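Local atomic coordinates of ABC-type metal ion transport system, periplasmic component (Vibrio vulnificus, PDB entry 3K2D), a protein that binds methionine, probably as the periplasmic substrate-binding lipoprotein of an ABC transporter, and activates Toll-like receptor 2. Residues K131-V136 / V142-E147; T46-L51 / D68-D73; R164-D167 / L171-I174. The protein carries 4 engineered substitutions. One frame throughout, in Å; residues are numbered along the deposited sequence.

In the fold
Walking from the N terminus, interaction 2 comes first: it closes the chain between T46-L51 and D68-D73, setting helix 47-53 against helix 64-74 with strand 58-63 between them in sequence. Interaction 1 follows, closing a surface loop by pairing strand 131-132 with strand 145-147, just after helix 114-126. Interaction 3 comes last, a short turn that folds the end of helix 162-165 back onto strand 171-174. The three closures run in series, without nesting or crossing. Interaction 2 ties two helices beside the sheet of strands 8-13 and 58-63; interaction 3 ties a helix end to the sheet of strands 107-111 and 171-174. Interaction 1 lies on the surface, about 23 Å from interaction 3 between centres.

Interaction 1 of 3, residues K131-V136 / V142-E147; sequences KLRPEV and VRDIVE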
# COMPACT_ATOMS: atom_id res chain seq x y z
N LYS A 131 21.19 11.01 3.05
CA LYS A 131 20.66 12.16 3.76
C LYS A 131 19.90 13.00 2.74
O LYS A 131 20.34 13.13 1.60
CB LYS A 131 21.79 12.96 4.41
CG LYS A 131 21.26 14.02 5.36
CD LYS A 131 22.35 14.87 6.00
CE LYS A 131 21.72 16.01 6.81
NZ LYS A 131 20.81 16.89 5.98
N LEU A 132 18.75 13.54 3.15
CA LEU A 132 17.93 14.37 2.26
C LEU A 132 17.97 15.83 2.71
O LEU A 132 18.24 16.11 3.88
CB LEU A 132 16.49 13.88 2.27
CG LEU A 132 16.33 12.44 1.77
CD1 LEU A 132 14.98 11.89 2.19
CD2 LEU A 132 16.51 12.39 0.26
N ARG A 133 17.69 16.75 1.80
CA ARG A 133 17.70 18.16 2.16
C ARG A 133 16.74 18.42 3.31
O ARG A 133 15.76 17.72 3.49
CB ARG A 133 17.34 19.03 0.95
CG ARG A 133 15.90 19.00 0.51
CD ARG A 133 15.78 19.72 -0.82
NE ARG A 133 14.39 19.88 -1.25
CZ ARG A 133 13.54 20.75 -0.72
NH1 ARG A 133 13.93 21.55 0.26
NH2 ARG A 133 12.29 20.82 -1.17
N PRO A 134 17.02 19.46 4.11
CA PRO A 134 16.18 19.80 5.26
C PRO A 134 14.67 19.98 5.01
O PRO A 134 13.86 19.35 5.70
CB PRO A 134 16.83 21.08 5.79
CG PRO A 134 18.27 20.93 5.36
CD PRO A 134 18.13 20.42 3.97
N GLU A 135 14.31 20.82 4.04
CA GLU A 135 12.90 21.11 3.74
C GLU A 135 12.13 20.08 2.90
O GLU A 135 10.97 20.31 2.57
CB GLU A 135 12.77 22.47 3.04
CG GLU A 135 13.01 23.73 3.90
CD GLU A 135 11.75 24.22 4.62
OE1 GLU A 135 10.63 24.00 4.11
OE2 GLU A 135 11.88 24.85 5.69
N VAL A 136 12.76 18.96 2.55
CA VAL A 136 12.08 17.96 1.73
C VAL A 136 10.85 17.44 2.46
O VAL A 136 10.86 17.30 3.68
CB VAL A 136 13.00 16.76 1.41
CG1 VAL A 136 13.13 15.86 2.62
CG2 VAL A 136 12.43 16.00 0.23
N VAL A 142 15.39 11.67 -6.00
CA VAL A 142 16.85 11.59 -6.02
C VAL A 142 17.50 12.98 -6.11
O VAL A 142 18.66 13.16 -5.74
CB VAL A 142 17.32 10.69 -7.18
CG1 VAL A 142 18.83 10.67 -7.26
CG2 VAL A 142 16.80 9.28 -6.96
N ARG A 143 16.76 13.97 -6.59
CA ARG A 143 17.31 15.31 -6.68
C ARG A 143 17.43 15.90 -5.29
O ARG A 143 18.13 16.89 -5.11
CB ARG A 143 16.44 16.22 -7.55
CG ARG A 143 16.52 15.93 -9.04
CD ARG A 143 15.80 16.99 -9.86
NE ARG A 143 14.40 17.12 -9.47
CZ ARG A 143 13.44 16.26 -9.81
NH1 ARG A 143 13.73 15.20 -10.56
NH2 ARG A 143 12.20 16.46 -9.38
N ASP A 144 16.77 15.29 -4.31
CA ASP A 144 16.83 15.80 -2.94
C ASP A 144 17.94 15.21 -2.07
O ASP A 144 18.10 15.62 -0.91
CB ASP A 144 15.49 15.61 -2.24
CG ASP A 144 14.38 16.39 -2.91
OD1 ASP A 144 14.56 17.60 -3.10
OD2 ASP A 144 13.34 15.79 -3.25
N ILE A 145 18.70 14.27 -2.62
CA ILE A 145 19.77 13.64 -1.85
C ILE A 145 20.97 14.58 -1.66
O ILE A 145 21.50 15.13 -2.61
CB ILE A 145 20.25 12.35 -2.55
CG1 ILE A 145 19.11 11.32 -2.53
CG2 ILE A 145 21.50 11.82 -1.85
CD1 ILE A 145 19.29 10.20 -3.54
N VAL A 146 21.39 14.78 -0.42
CA VAL A 146 22.52 15.67 -0.17
C VAL A 146 23.73 14.94 0.38
O VAL A 146 24.75 15.55 0.65
CB VAL A 146 22.15 16.83 0.81
CG1 VAL A 146 20.97 17.60 0.27
CG2 VAL A 146 21.85 16.28 2.21
N GLU A 147 23.59 13.63 0.56
CA GLU A 147 24.69 12.82 1.08
C GLU A 147 24.42 11.37 0.74
O GLU A 147 23.31 10.86 0.95
CB GLU A 147 24.83 13.02 2.58
CG GLU A 147 26.25 12.78 3.07
CD GLU A 147 26.44 13.01 4.56
OE1 GLU A 147 26.20 14.15 5.03
OE2 GLU A 147 26.83 12.05 5.25
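K131 meets V146 and E147 across a two-stranded antiparallel ribbon, and because both face the one lysine this is a classic beta bulge. The backbone bonds make the pattern: K131 N donates to E147 O (3.0 Å), while K131 O takes V146 N at 2.8 Å and, more weakly, E147 N. Two residues on, R133 N donates to D144 O at 3.0 Å.

Apolar contacts fill in around this ladder. K131 CB and E147 CB touch at 3.5 Å on one face of the ribbon. CG2 of V146 lies against the aliphatic part of K131. L132 turns the other way, its CD2 4.0 Å from I145 CG1, and packs on L121 and L122 of helix 114-126; E125 of that helix accepts its backbone N-H.

R133 and D144 form a salt bridge. Chi1 of 72° puts R133 CG between its backbone N and carbonyl carbon, and from there the chain runs extended to NE, the donor. T141 N bonds D144 OD2 and probably steadies the carboxylate, whose OD1 lies in the guanidinium plane, 2.9 Å from R133 NE, yet is approached 48° out of the carboxylate's own plane.

Interaction 2 of 3, residues T46-L51 / D68-D73; sequences TPNAAL and DRQVED
N48 and Q70 carry this contact between two helices: each points its CB at the other helix, and their amides meet between them with no other side chain of the two segments taking part. The backbones stay well apart, N48 CA lying 8.2 Å from Q70 CA, so it is the length of the two side chains that bridges the space.

On the Q70 side, CG stands anti to the backbone N (chi1 -179°), which sends the chain out from helix 64-74, and a bend at chi2 then turns the amide across N48. The two amide planes are almost perpendicular, 87° apart. N48 ND2 sits 3.8 Å from Q70 CG and 3.7 Å from Q70 CD, so the asparagine amide lies beside the glutamine chain as well as its end.

The amide oxygen of N48, OD1, accepts from N59 ND2 and Q62 NE2, and Q62 lines the methionine pocket; N48, whose side chain is about 7 Å from the bound methionine, is therefore a second-shell residue that probably helps hold Q62 in place. Both N48 and Q70 are buried, and Y76 packs against the two of them.

Helix 47-53 packs on the mixed sheet that holds strands 36-41, 58-63 and 78-83: P47 and N48 touch F61 of strand 58-63, P47 and A50 touch F41 of strand 36-41, and N48 and L51 touch L78 of strand 78-83. Helix 64-74 follows strand 58-63 directly and meets helix 47-53 here through the N48-Q70 pair.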
# COMPACT_ATOMS: atom_id res chain seq x y z
N THR A 46 -4.94 1.71 -11.11
CA THR A 46 -6.25 1.36 -11.64
C THR A 46 -7.46 1.59 -10.72
O THR A 46 -8.48 2.15 -11.15
CB THR A 46 -6.25 -0.12 -12.12
OG1 THR A 46 -5.09 -0.35 -12.93
CG2 THR A 46 -7.50 -0.42 -12.95
N PRO A 47 -7.38 1.17 -9.46
CA PRO A 47 -8.47 1.31 -8.48
C PRO A 47 -9.23 2.65 -8.45
O PRO A 47 -10.46 2.65 -8.51
CB PRO A 47 -7.79 1.00 -7.16
CG PRO A 47 -6.76 -0.05 -7.57
CD PRO A 47 -6.19 0.57 -8.82
N ASN A 48 -8.52 3.77 -8.35
CA ASN A 48 -9.18 5.07 -8.33
C ASN A 48 -9.84 5.37 -9.67
O ASN A 48 -10.92 5.96 -9.72
CB ASN A 48 -8.20 6.20 -8.01
CG ASN A 48 -7.74 6.18 -6.57
OD1 ASN A 48 -8.51 5.83 -5.67
ND2 ASN A 48 -6.50 6.58 -6.33
N ALA A 49 -9.20 4.96 -10.76
CA ALA A 49 -9.76 5.19 -12.08
C ALA A 49 -11.08 4.43 -12.20
O ALA A 49 -12.04 4.93 -12.77
CB ALA A 49 -8.79 4.75 -13.17
N ALA A 50 -11.11 3.21 -11.67
CA ALA A 50 -12.33 2.41 -11.74
C ALA A 50 -13.42 3.06 -10.90
O ALA A 50 -14.58 3.14 -11.32
CB ALA A 50 -12.06 0.99 -11.25
N LEU A 51 -13.03 3.51 -9.71
CA LEU A 51 -13.96 4.14 -8.79
C LEU A 51 -14.56 5.39 -9.45
O LEU A 51 -15.78 5.55 -9.51
CB LEU A 51 -13.23 4.51 -7.50
CG LEU A 51 -14.03 5.26 -6.43
CD1 LEU A 51 -15.35 4.56 -6.19
CD2 LEU A 51 -13.22 5.36 -5.14
N ASP A 68 -4.21 11.79 -2.62
CA ASP A 68 -4.09 13.22 -2.92
C ASP A 68 -3.29 13.44 -4.20
O ASP A 68 -3.69 14.22 -5.08
CB ASP A 68 -3.43 13.98 -1.77
CG ASP A 68 -4.29 14.03 -0.52
OD1 ASP A 68 -5.51 13.78 -0.63
OD2 ASP A 68 -3.76 14.34 0.56
N ARG A 69 -2.16 12.75 -4.32
CA ARG A 69 -1.31 12.90 -5.48
C ARG A 69 -2.03 12.48 -6.75
O ARG A 69 -1.93 13.14 -7.78
CB ARG A 69 -0.05 12.06 -5.29
CG ARG A 69 0.89 12.09 -6.48
CD ARG A 69 1.39 13.50 -6.74
NE ARG A 69 2.16 13.55 -7.98
CZ ARG A 69 3.24 14.29 -8.16
NH1 ARG A 69 3.69 15.06 -7.17
NH2 ARG A 69 3.89 14.24 -9.31
N GLN A 70 -2.76 11.38 -6.68
CA GLN A 70 -3.46 10.89 -7.85
C GLN A 70 -4.66 11.77 -8.23
O GLN A 70 -4.99 11.90 -9.40
CB GLN A 70 -3.92 9.46 -7.58
CG GLN A 70 -4.63 8.84 -8.74
CD GLN A 70 -4.10 7.48 -9.02
OE1 GLN A 70 -2.97 7.34 -9.49
NE2 GLN A 70 -4.89 6.46 -8.73
N VAL A 71 -5.30 12.36 -7.23
CA VAL A 71 -6.42 13.26 -7.47
C VAL A 71 -5.92 14.54 -8.13
O VAL A 71 -6.58 15.12 -8.98
CB VAL A 71 -7.12 13.62 -6.14
CG1 VAL A 71 -7.90 14.93 -6.28
CG2 VAL A 71 -8.05 12.47 -5.74
N GLU A 72 -4.73 14.97 -7.74
CA GLU A 72 -4.13 16.17 -8.30
C GLU A 72 -3.69 15.94 -9.74
O GLU A 72 -3.86 16.82 -10.59
CB GLU A 72 -2.93 16.57 -7.46
CG GLU A 72 -2.30 17.90 -7.82
CD GLU A 72 -1.13 18.23 -6.91
OE1 GLU A 72 -0.13 17.47 -6.93
OE2 GLU A 72 -1.22 19.22 -6.16
N ASP A 73 -3.15 14.76 -10.03
CA ASP A 73 -2.70 14.47 -11.39
C ASP A 73 -3.80 14.06 -12.37
O ASP A 73 -3.64 14.20 -13.57
CB ASP A 73 -1.59 13.41 -11.37
CG ASP A 73 -0.37 13.83 -10.53
OD1 ASP A 73 0.08 15.00 -10.65
OD2 ASP A 73 0.15 12.99 -9.77

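Interaction 3 of 3, residues R164-D167 / L171-I174; sequences RSLD and LSII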
# COMPACT_ATOMS: atom_id res chain seq x y z
N ARG A 164 10.40 -9.33 -7.63
CA ARG A 164 11.39 -9.91 -8.53
C ARG A 164 12.70 -9.13 -8.51
O ARG A 164 13.74 -9.64 -8.94
CB ARG A 164 10.80 -9.97 -9.94
CG ARG A 164 11.81 -10.17 -11.07
CD ARG A 164 12.57 -11.49 -10.97
NE ARG A 164 13.68 -11.52 -11.92
CZ ARG A 164 14.53 -12.54 -12.06
NH1 ARG A 164 14.40 -13.63 -11.32
NH2 ARG A 164 15.52 -12.46 -12.95
N SER A 165 12.68 -7.90 -8.01
CA SER A 165 13.90 -7.10 -7.99
C SER A 165 14.93 -7.66 -7.02
O SER A 165 16.12 -7.45 -7.20
CB SER A 165 13.59 -5.64 -7.62
OG SER A 165 13.47 -5.45 -6.22
N LEU A 166 14.47 -8.38 -6.00
CA LEU A 166 15.37 -8.96 -5.01
C LEU A 166 16.47 -9.81 -5.63
O LEU A 166 17.51 -10.04 -5.01
CB LEU A 166 14.58 -9.80 -4.00
CG LEU A 166 13.67 -9.03 -3.04
CD1 LEU A 166 12.84 -10.00 -2.22
CD2 LEU A 166 14.53 -8.12 -2.12
N ASP A 167 16.26 -10.26 -6.86
CA ASP A 167 17.24 -11.10 -7.55
C ASP A 167 18.25 -10.30 -8.36
O ASP A 167 19.18 -10.87 -8.93
CB ASP A 167 16.54 -12.10 -8.47
CG ASP A 167 15.69 -13.12 -7.71
OD1 ASP A 167 16.24 -13.87 -6.87
OD2 ASP A 167 14.47 -13.18 -7.97
N LEU A 171 19.26 -4.75 -2.24
CA LEU A 171 18.15 -4.63 -1.31
C LEU A 171 16.99 -3.84 -1.92
O LEU A 171 17.20 -2.91 -2.69
CB LEU A 171 18.68 -3.94 -0.04
CG LEU A 171 17.76 -3.68 1.16
CD1 LEU A 171 18.59 -3.73 2.43
CD2 LEU A 171 17.06 -2.33 1.00
N SER A 172 15.77 -4.23 -1.58
CA SER A 172 14.58 -3.58 -2.12
C SER A 172 13.53 -3.26 -1.07
O SER A 172 13.22 -4.08 -0.22
CB SER A 172 13.91 -4.47 -3.17
OG SER A 172 14.81 -4.85 -4.19
N ILE A 173 13.00 -2.04 -1.14
CA ILE A 173 11.94 -1.62 -0.24
C ILE A 173 10.66 -1.98 -1.00
O ILE A 173 10.39 -1.43 -2.07
CB ILE A 173 12.03 -0.10 0.05
CG1 ILE A 173 13.25 0.15 0.95
CG2 ILE A 173 10.74 0.39 0.71
CD1 ILE A 173 13.52 1.62 1.23
N ILE A 174 9.91 -2.93 -0.46
CA ILE A 174 8.70 -3.43 -1.10
C ILE A 174 7.45 -3.21 -0.28
O ILE A 174 7.46 -3.45 0.93
CB ILE A 174 8.83 -4.95 -1.36
CG1 ILE A 174 10.16 -5.25 -2.07
CG2 ILE A 174 7.65 -5.44 -2.17
CD1 ILE A 174 10.44 -6.73 -2.27
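S165 OG is gripped twice: it accepts a hydrogen bond from S172 OG across the contact and passes its own hydrogen to L162 O, one turn back. The distance from S172 OG to S165 OG is 2.5 Å. Two hydrogen bonds in series, S172 OG to S165 OG to L162 O, thus link the strand to the helix end, and both serines are buried. S172 OG stands anti to its own carbonyl carbon (chi1 -55°), which brings it to face S165.

Apolar packing adjoins this pair. L166 lays CD2 against S172 CB at 3.8 Å, and L166 CG comes within 4.0 Å of CD1 of I174, the two branched chains meeting at a slant. S172 and I174, two apart along the strand, both point their CB at the turn, whereas the CB of I173 points away, and its side chain touches S120, L123 and L124 of helix 114-126. L166 also touches K94, I182 and L184.

The strand's backbone is bonded on both edges, L171 and I173 to A109 of strand 107-111, S172 to Y92 and I174 to A90. N175 and T177, just beyond I174, belong to the methionine pocket. Strand 153-157, helix 162-165 and strand 171-174 make a beta-alpha-beta crossover over strand 107-111, in a sheet order consistent with a lobe of a type II periplasmic binding protein.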